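Local coordinates for beta-N-acetylhexosaminidase (Streptomyces plicatus, PDB 1JAK), which probably hydrolyses terminal beta-linked N-acetylhexosamine residues from glycoconjugates by substrate-assisted catalysis, as a family 20 glycoside hydrolase that is blocked by an isofagomine-type azasugar, at residues L164-H169 with D174-Y179; E450-P455 with D459-P464. One frame throughout, in Å; residues are numbered along the deposited sequence.

Interaction 1. Residues L164-H169 with D174-Y179; sequences LDVSRH and DEVKRY. With IFG ((2R,3R,4S,5R)-2-acetamido-3,4-dihydroxy-5-hydroxymethyl-piperidine), chain F.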
loop_
_atom_site.group_PDB
_atom_site.type_symbol
_atom_site.label_atom_id
_atom_site.label_comp_id
_atom_site.label_asym_id
_atom_site.label_seq_id
_atom_site.Cartn_x
_atom_site.Cartn_y
_atom_site.Cartn_z
ATOM N N LEU A 164 1.058 5.607 2.950
ATOM C CA LEU A 164 0.454 6.267 4.097
ATOM C C LEU A 164 1.313 7.483 4.397
ATOM O O LEU A 164 2.536 7.377 4.509
ATOM C CB LEU A 164 0.398 5.365 5.332
ATOM C CG LEU A 164 -0.228 6.055 6.558
ATOM C CD1 LEU A 164 -1.676 6.442 6.259
ATOM C CD2 LEU A 164 -0.169 5.129 7.766
ATOM N N ASP A 165 0.660 8.634 4.500
ATOM C CA ASP A 165 1.312 9.904 4.802
ATOM C C ASP A 165 1.320 10.034 6.324
ATOM O O ASP A 165 0.265 10.198 6.936
ATOM C CB ASP A 165 0.491 11.038 4.158
ATOM C CG ASP A 165 0.951 12.437 4.559
ATOM O OD1 ASP A 165 1.920 12.599 5.332
ATOM O OD2 ASP A 165 0.312 13.397 4.081
ATOM N N VAL A 166 2.497 9.931 6.936
ATOM C CA VAL A 166 2.600 10.070 8.385
ATOM C C VAL A 166 3.237 11.410 8.736
ATOM O O VAL A 166 3.583 11.662 9.893
ATOM C CB VAL A 166 3.428 8.918 9.024
ATOM C CG1 VAL A 166 2.709 7.593 8.812
ATOM C CG2 VAL A 166 4.831 8.868 8.426
ATOM N N SER A 167 3.373 12.270 7.729
ATOM C CA SER A 167 3.967 13.594 7.908
ATOM C C SER A 167 2.934 14.668 8.250
ATOM O O SER A 167 3.145 15.466 9.169
ATOM C CB SER A 167 4.728 14.009 6.643
ATOM O OG SER A 167 5.842 13.160 6.400
ATOM N N ARG A 168 1.826 14.704 7.513
ATOM C CA ARG A 168 0.785 15.703 7.769
ATOM C C ARG A 168 0.185 15.475 9.154
ATOM O O ARG A 168 0.001 16.418 9.922
ATOM C CB ARG A 168 -0.262 15.660 6.654
ATOM C CG ARG A 168 0.149 16.497 5.431
ATOM C CD ARG A 168 1.632 16.321 5.055
ATOM N NE ARG A 168 1.993 17.169 3.916
ATOM C CZ ARG A 168 1.807 16.839 2.641
ATOM N NH1 ARG A 168 1.278 15.662 2.323
ATOM N NH2 ARG A 168 2.104 17.710 1.679
ATOM N N HIS A 169 -0.138 14.224 9.463
ATOM C CA HIS A 169 -0.581 13.861 10.804
ATOM C C HIS A 169 0.221 12.602 11.097
ATOM O O HIS A 169 0.296 11.697 10.267
ATOM C CB HIS A 169 -2.080 13.570 10.898
ATOM C CG HIS A 169 -2.930 14.801 10.992
ATOM N ND1 HIS A 169 -3.541 15.364 9.896
ATOM C CD2 HIS A 169 -3.258 15.581 12.049
ATOM C CE1 HIS A 169 -4.212 16.439 10.270
ATOM N NE2 HIS A 169 -4.057 16.593 11.572
ATOM N N ASP A 174 1.796 1.283 16.199
ATOM C CA ASP A 174 0.589 0.467 16.259
ATOM C C ASP A 174 -0.474 0.880 15.251
ATOM O O ASP A 174 -1.192 0.032 14.721
ATOM C CB ASP A 174 0.004 0.468 17.674
ATOM C CG ASP A 174 0.868 -0.300 18.656
ATOM O OD1 ASP A 174 1.635 -1.180 18.210
ATOM O OD2 ASP A 174 0.771 -0.036 19.873
ATOM N N GLU A 175 -0.581 2.177 14.980
ATOM C CA GLU A 175 -1.566 2.640 14.013
ATOM C C GLU A 175 -1.111 2.266 12.604
ATOM O O GLU A 175 -1.933 1.972 11.735
ATOM C CB GLU A 175 -1.775 4.151 14.155
ATOM C CG GLU A 175 -2.312 4.511 15.532
ATOM C CD GLU A 175 -2.480 5.997 15.756
ATOM O OE1 GLU A 175 -1.541 6.763 15.454
ATOM O OE2 GLU A 175 -3.549 6.397 16.258
ATOM N N VAL A 176 0.200 2.260 12.379
ATOM C CA VAL A 176 0.718 1.877 11.071
ATOM C C VAL A 176 0.522 0.370 10.893
ATOM O O VAL A 176 0.201 -0.092 9.800
ATOM C CB VAL A 176 2.210 2.244 10.921
ATOM C CG1 VAL A 176 2.764 1.680 9.618
ATOM C CG2 VAL A 176 2.360 3.760 10.928
ATOM N N LYS A 177 0.703 -0.396 11.969
ATOM C CA LYS A 177 0.504 -1.843 11.900
ATOM C C LYS A 177 -0.953 -2.116 11.541
ATOM O O LYS A 177 -1.256 -3.036 10.781
ATOM C CB LYS A 177 0.838 -2.505 13.240
ATOM C CG LYS A 177 2.320 -2.584 13.529
ATOM C CD LYS A 177 2.583 -3.316 14.836
ATOM C CE LYS A 177 4.078 -3.487 15.069
ATOM N NZ LYS A 177 4.366 -4.184 16.359
ATOM N N ARG A 178 -1.852 -1.313 12.100
ATOM C CA ARG A 178 -3.271 -1.455 11.815
ATOM C C ARG A 178 -3.531 -1.210 10.328
ATOM O O ARG A 178 -4.260 -1.968 9.688
ATOM C CB ARG A 178 -4.086 -0.473 12.667
ATOM C CG ARG A 178 -5.538 -0.313 12.227
ATOM C CD ARG A 178 -6.346 0.471 13.255
ATOM N NE ARG A 178 -7.551 1.067 12.683
ATOM C CZ ARG A 178 -8.552 1.569 13.402
ATOM N NH1 ARG A 178 -8.498 1.540 14.730
ATOM N NH2 ARG A 178 -9.603 2.111 12.797
ATOM N N TYR A 179 -2.926 -0.163 9.770
ATOM C CA TYR A 179 -3.136 0.124 8.354
ATOM C C TYR A 179 -2.512 -0.979 7.498
ATOM O O TYR A 179 -3.044 -1.342 6.449
ATOM C CB TYR A 179 -2.547 1.486 7.975
ATOM C CG TYR A 179 -3.122 2.015 6.680
ATOM C CD1 TYR A 179 -4.464 2.388 6.597
ATOM C CD2 TYR A 179 -2.346 2.085 5.524
ATOM C CE1 TYR A 179 -5.024 2.813 5.391
ATOM C CE2 TYR A 179 -2.898 2.510 4.310
ATOM C CZ TYR A 179 -4.237 2.869 4.255
ATOM O OH TYR A 179 -4.798 3.272 3.064
HETATM N N1 IFG F . -0.130 16.633 -3.700
HETATM C C2 IFG F . 1.044 16.424 -2.814
HETATM C C3 IFG F . 0.756 15.632 -1.474
HETATM C C4 IFG F . -0.598 15.985 -0.822
HETATM C C5 IFG F . -1.696 15.843 -1.878
HETATM C C6 IFG F . -3.116 16.107 -1.387
HETATM C C7 IFG F . 1.831 14.587 -4.250
HETATM C C8 IFG F . 2.852 13.787 -5.018
HETATM C C9 IFG F . -1.467 16.745 -3.097
HETATM N N2 IFG F . 2.116 15.735 -3.567
HETATM O O7 IFG F . 0.683 14.164 -4.270
HETATM O O3 IFG F . 1.806 15.878 -0.548
HETATM O O4 IFG F . -0.552 17.339 -0.375
HETATM O O6 IFG F . -4.080 15.484 -2.229
#
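Leu-164 sits between two side chains of the facing helix, Tyr-179 and Val-176, and these three supply most of the buried surface. Its CD1 lies over one face of the Tyr-179 ring, and its CB approaches the ring at CD2, 4.3 Å away. The other methyl, Leu-164 CD2, lies 4.3 Å from Val-176 CG2. With CG trans to the backbone N (chi1 180°), the isobutyl group reaches out from the strand and splits its two methyls between the partners. Val-166 CG1 adds a looser touch on the same Val-176 CG2. Nothing polar crosses here: this is the apolar seam between strand 159-165 and helix 173-184, the first strand and helix of the catalytic TIM barrel, within a beta-alpha-beta unit.

Past the strand end the chain turns toward the ligand. Asp-165 OD1 accepts from Ser-167 N (2.8 Å), an Asx turn, and also from Arg-168 N, which extends it to an Asx motif, while Asp-165 OD2 receives Arg-168 NH1 at 3.0 Å. That NH1 comes from above the carboxylate plane, 42° out of it, although the carboxylate oxygen lies nearly in the plane of the guanidinium. Arg-168 bends at chi2 (43°) and offers the guanidinium edge to the azasugar, NH1 and NH2 both donating to IFG O3 at 2.9 Å. Gln-199 and Asp-197 hold its NE and NH2. Replacing Arg-168 by a leucine would probably leave IFG O3 without its paired donors and the Asp-165 carboxylate without its salt bridge.

The chemistry divides cleanly: hydrocarbon seats the strand on its helix, while a carboxylate at the strand end fixes both the turn and the arginine that reads one sugar-like hydroxyl.

Interaction 2. Residues E450-P455 with D459-P464; sequences ETLSDP and DYMAFP. With IFG ((2R,3R,4S,5R)-2-acetamido-3,4-dihydroxy-5-hydroxymethyl-piperidine), chain F.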
loop_
_atom_site.group_PDB
_atom_site.type_symbol
_atom_site.label_atom_id
_atom_site.label_comp_id
_atom_site.label_asym_id
_atom_site.label_seq_id
_atom_site.Cartn_x
_atom_site.Cartn_y
_atom_site.Cartn_z
ATOM N N GLU A 450 -3.599 15.408 5.246
ATOM C CA GLU A 450 -3.839 16.788 5.653
ATOM C C GLU A 450 -5.113 16.888 6.492
ATOM O O GLU A 450 -5.186 17.685 7.427
ATOM C CB GLU A 450 -4.009 17.709 4.438
ATOM C CG GLU A 450 -2.718 18.209 3.823
ATOM C CD GLU A 450 -2.195 17.321 2.714
ATOM O OE1 GLU A 450 -2.618 16.150 2.617
ATOM O OE2 GLU A 450 -1.346 17.805 1.938
ATOM N N THR A 451 -6.112 16.072 6.153
ATOM C CA THR A 451 -7.410 16.109 6.831
ATOM C C THR A 451 -7.748 14.932 7.746
ATOM O O THR A 451 -8.833 14.900 8.328
ATOM C CB THR A 451 -8.562 16.202 5.800
ATOM O OG1 THR A 451 -8.727 14.932 5.150
ATOM C CG2 THR A 451 -8.254 17.258 4.747
ATOM N N LEU A 452 -6.829 13.982 7.879
ATOM C CA LEU A 452 -7.077 12.784 8.678
ATOM C C LEU A 452 -6.143 12.686 9.879
ATOM O O LEU A 452 -4.925 12.664 9.722
ATOM C CB LEU A 452 -6.916 11.555 7.778
ATOM C CG LEU A 452 -7.630 11.721 6.427
ATOM C CD1 LEU A 452 -7.256 10.585 5.492
ATOM C CD2 LEU A 452 -9.135 11.773 6.639
ATOM N N SER A 453 -6.722 12.607 11.074
ATOM C CA SER A 453 -5.926 12.548 12.291
ATOM C C SER A 453 -6.091 11.295 13.150
ATOM O O SER A 453 -5.412 11.153 14.168
ATOM C CB SER A 453 -6.200 13.793 13.140
ATOM O OG SER A 453 -7.578 13.914 13.434
ATOM N N ASP A 454 -6.989 10.392 12.773
ATOM C CA ASP A 454 -7.138 9.167 13.551
ATOM C C ASP A 454 -7.398 7.963 12.653
ATOM O O ASP A 454 -7.841 8.111 11.512
ATOM C CB ASP A 454 -8.234 9.311 14.616
ATOM C CG ASP A 454 -9.620 9.390 14.032
ATOM O OD1 ASP A 454 -10.023 8.441 13.326
ATOM O OD2 ASP A 454 -10.310 10.399 14.294
ATOM N N PRO A 455 -7.100 6.752 13.151
ATOM C CA PRO A 455 -7.288 5.508 12.398
ATOM C C PRO A 455 -8.658 5.308 11.762
ATOM O O PRO A 455 -8.753 4.768 10.663
ATOM C CB PRO A 455 -6.966 4.433 13.430
ATOM C CG PRO A 455 -5.909 5.088 14.252
ATOM C CD PRO A 455 -6.474 6.474 14.457
ATOM N N ASP A 459 -9.691 4.833 7.715
ATOM C CA ASP A 459 -10.553 3.786 7.164
ATOM C C ASP A 459 -11.657 4.342 6.269
ATOM O O ASP A 459 -11.903 3.823 5.179
ATOM C CB ASP A 459 -11.216 2.959 8.281
ATOM C CG ASP A 459 -10.251 2.017 8.980
ATOM O OD1 ASP A 459 -9.267 1.576 8.350
ATOM O OD2 ASP A 459 -10.492 1.702 10.167
ATOM N N TYR A 460 -12.328 5.391 6.734
ATOM C CA TYR A 460 -13.425 5.980 5.974
ATOM C C TYR A 460 -13.015 6.467 4.585
ATOM O O TYR A 460 -13.799 6.379 3.636
ATOM C CB TYR A 460 -14.050 7.132 6.762
ATOM C CG TYR A 460 -15.202 7.794 6.041
ATOM C CD1 TYR A 460 -16.467 7.208 6.011
ATOM C CD2 TYR A 460 -15.013 8.995 5.363
ATOM C CE1 TYR A 460 -17.522 7.809 5.312
ATOM C CE2 TYR A 460 -16.050 9.600 4.667
ATOM C CZ TYR A 460 -17.299 9.006 4.645
ATOM O OH TYR A 460 -18.315 9.619 3.948
ATOM N N MET A 461 -11.788 6.970 4.462
ATOM C CA MET A 461 -11.305 7.463 3.177
ATOM C C MET A 461 -10.641 6.358 2.357
ATOM O O MET A 461 -10.643 6.403 1.128
ATOM C CB MET A 461 -10.331 8.628 3.385
ATOM C CG MET A 461 -10.980 9.880 3.986
ATOM S SD MET A 461 -12.461 10.431 3.097
ATOM C CE MET A 461 -11.745 11.078 1.573
ATOM N N ALA A 462 -10.086 5.355 3.031
ATOM C CA ALA A 462 -9.431 4.255 2.327
ATOM C C ALA A 462 -10.451 3.264 1.768
ATOM O O ALA A 462 -10.272 2.736 0.672
ATOM C CB ALA A 462 -8.460 3.540 3.259
ATOM N N PHE A 463 -11.516 3.010 2.525
ATOM C CA PHE A 463 -12.559 2.079 2.094
ATOM C C PHE A 463 -13.786 2.843 1.611
ATOM O O PHE A 463 -14.210 3.809 2.245
ATOM C CB PHE A 463 -12.948 1.146 3.245
ATOM C CG PHE A 463 -11.855 0.195 3.653
ATOM C CD1 PHE A 463 -10.833 0.605 4.506
ATOM C CD2 PHE A 463 -11.843 -1.110 3.175
ATOM C CE1 PHE A 463 -9.815 -0.274 4.877
ATOM C CE2 PHE A 463 -10.830 -1.998 3.539
ATOM C CZ PHE A 463 -9.813 -1.577 4.393
ATOM N N PRO A 464 -14.457 2.345 0.559
ATOM C CA PRO A 464 -14.215 1.131 -0.230
ATOM C C PRO A 464 -13.336 1.173 -1.484
ATOM O O PRO A 464 -13.355 0.222 -2.264
ATOM C CB PRO A 464 -15.628 0.701 -0.580
ATOM C CG PRO A 464 -16.242 2.030 -0.944
ATOM C CD PRO A 464 -15.724 2.978 0.146
HETATM N N1 IFG F . -0.130 16.633 -3.700
HETATM C C2 IFG F . 1.044 16.424 -2.814
HETATM C C3 IFG F . 0.756 15.632 -1.474
HETATM C C4 IFG F . -0.598 15.985 -0.822
HETATM C C5 IFG F . -1.696 15.843 -1.878
HETATM C C6 IFG F . -3.116 16.107 -1.387
HETATM C C7 IFG F . 1.831 14.587 -4.250
HETATM C C8 IFG F . 2.852 13.787 -5.018
HETATM C C9 IFG F . -1.467 16.745 -3.097
HETATM N N2 IFG F . 2.116 15.735 -3.567
HETATM O O7 IFG F . 0.683 14.164 -4.270
HETATM O O3 IFG F . 1.806 15.878 -0.548
HETATM O O4 IFG F . -0.552 17.339 -0.375
HETATM O O6 IFG F . -4.080 15.484 -2.229
HETATM O O HOH W 1 -7.183 2.396 10.084
#
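The backbone N of Asp-459 donates to Pro-455 O at 3.1 Å (N-H...O angle 156°), the i to i+4 bond of the first turn of helix 455-462. This helix follows the last strand of the TIM barrel, 440-447, and the loop between them, which carries Glu-450, runs past the ligand pocket before the helix begins. Asp-454 is the N-cap, its OD1 accepting from the backbone N of Gln-457, and Pro-455, with no N-H to offer, fills the first helical position.

A water makes a second link across the same turn, donating to Pro-455 O at 2.9 Å and to Asp-459 OD1 at 2.8 Å. The proline carbonyl is thus gripped twice, by an amide and by a water. Asp-459 turns its carboxylate back toward that carbonyl, CG standing beside the backbone N (chi1 -73°); its OD2 has stronger partners in Arg-178 and Arg-182 of helix 173-184, whose positive charge probably offsets the closeness of two acceptors.

Two residues on, Met-461 meets the loop. Leu-452 reaches across to it with both methyls, CD2 at 3.7 Å from Met-461 CG and CD1 at 4.1 Å from the same atom. The two side chains are set at a slant, and it is the Met-461 methylene, not its sulfur, that does the touching. This apolar contact packs the loop against the helix it leads into. The helix closes with Phe-463 N bonded to Asp-459 O, and a cis peptide joins Phe-463 to Pro-464.

At the other end of the loop Glu-450 bends at chi2 (91°) toward the azasugar, where its OE2 accepts from IFG O4 over a very short 2.5 Å.

Along the chain, interaction 1 is complete long before interaction 2 begins, at opposite ends of the catalytic domain's sequence, yet their centres lie only about 10 Å apart. The reason is the barrel: strands 159-165 and 440-447 are parallel neighbours in its sheet, so helices 173-184 and 455-462 pack side by side. A salt bridge between Arg-178 NH2 and Asp-459 OD2, 2.8 Å, ties these helices together. At the pocket end, the loops following the two strands converge on the ligand and grip adjacent hydroxyls, with Arg-168 NH1 and Glu-450 OE2 forming a long, weak ion pair. The first and last parts of the barrel thus build one side of the sugar site jointly.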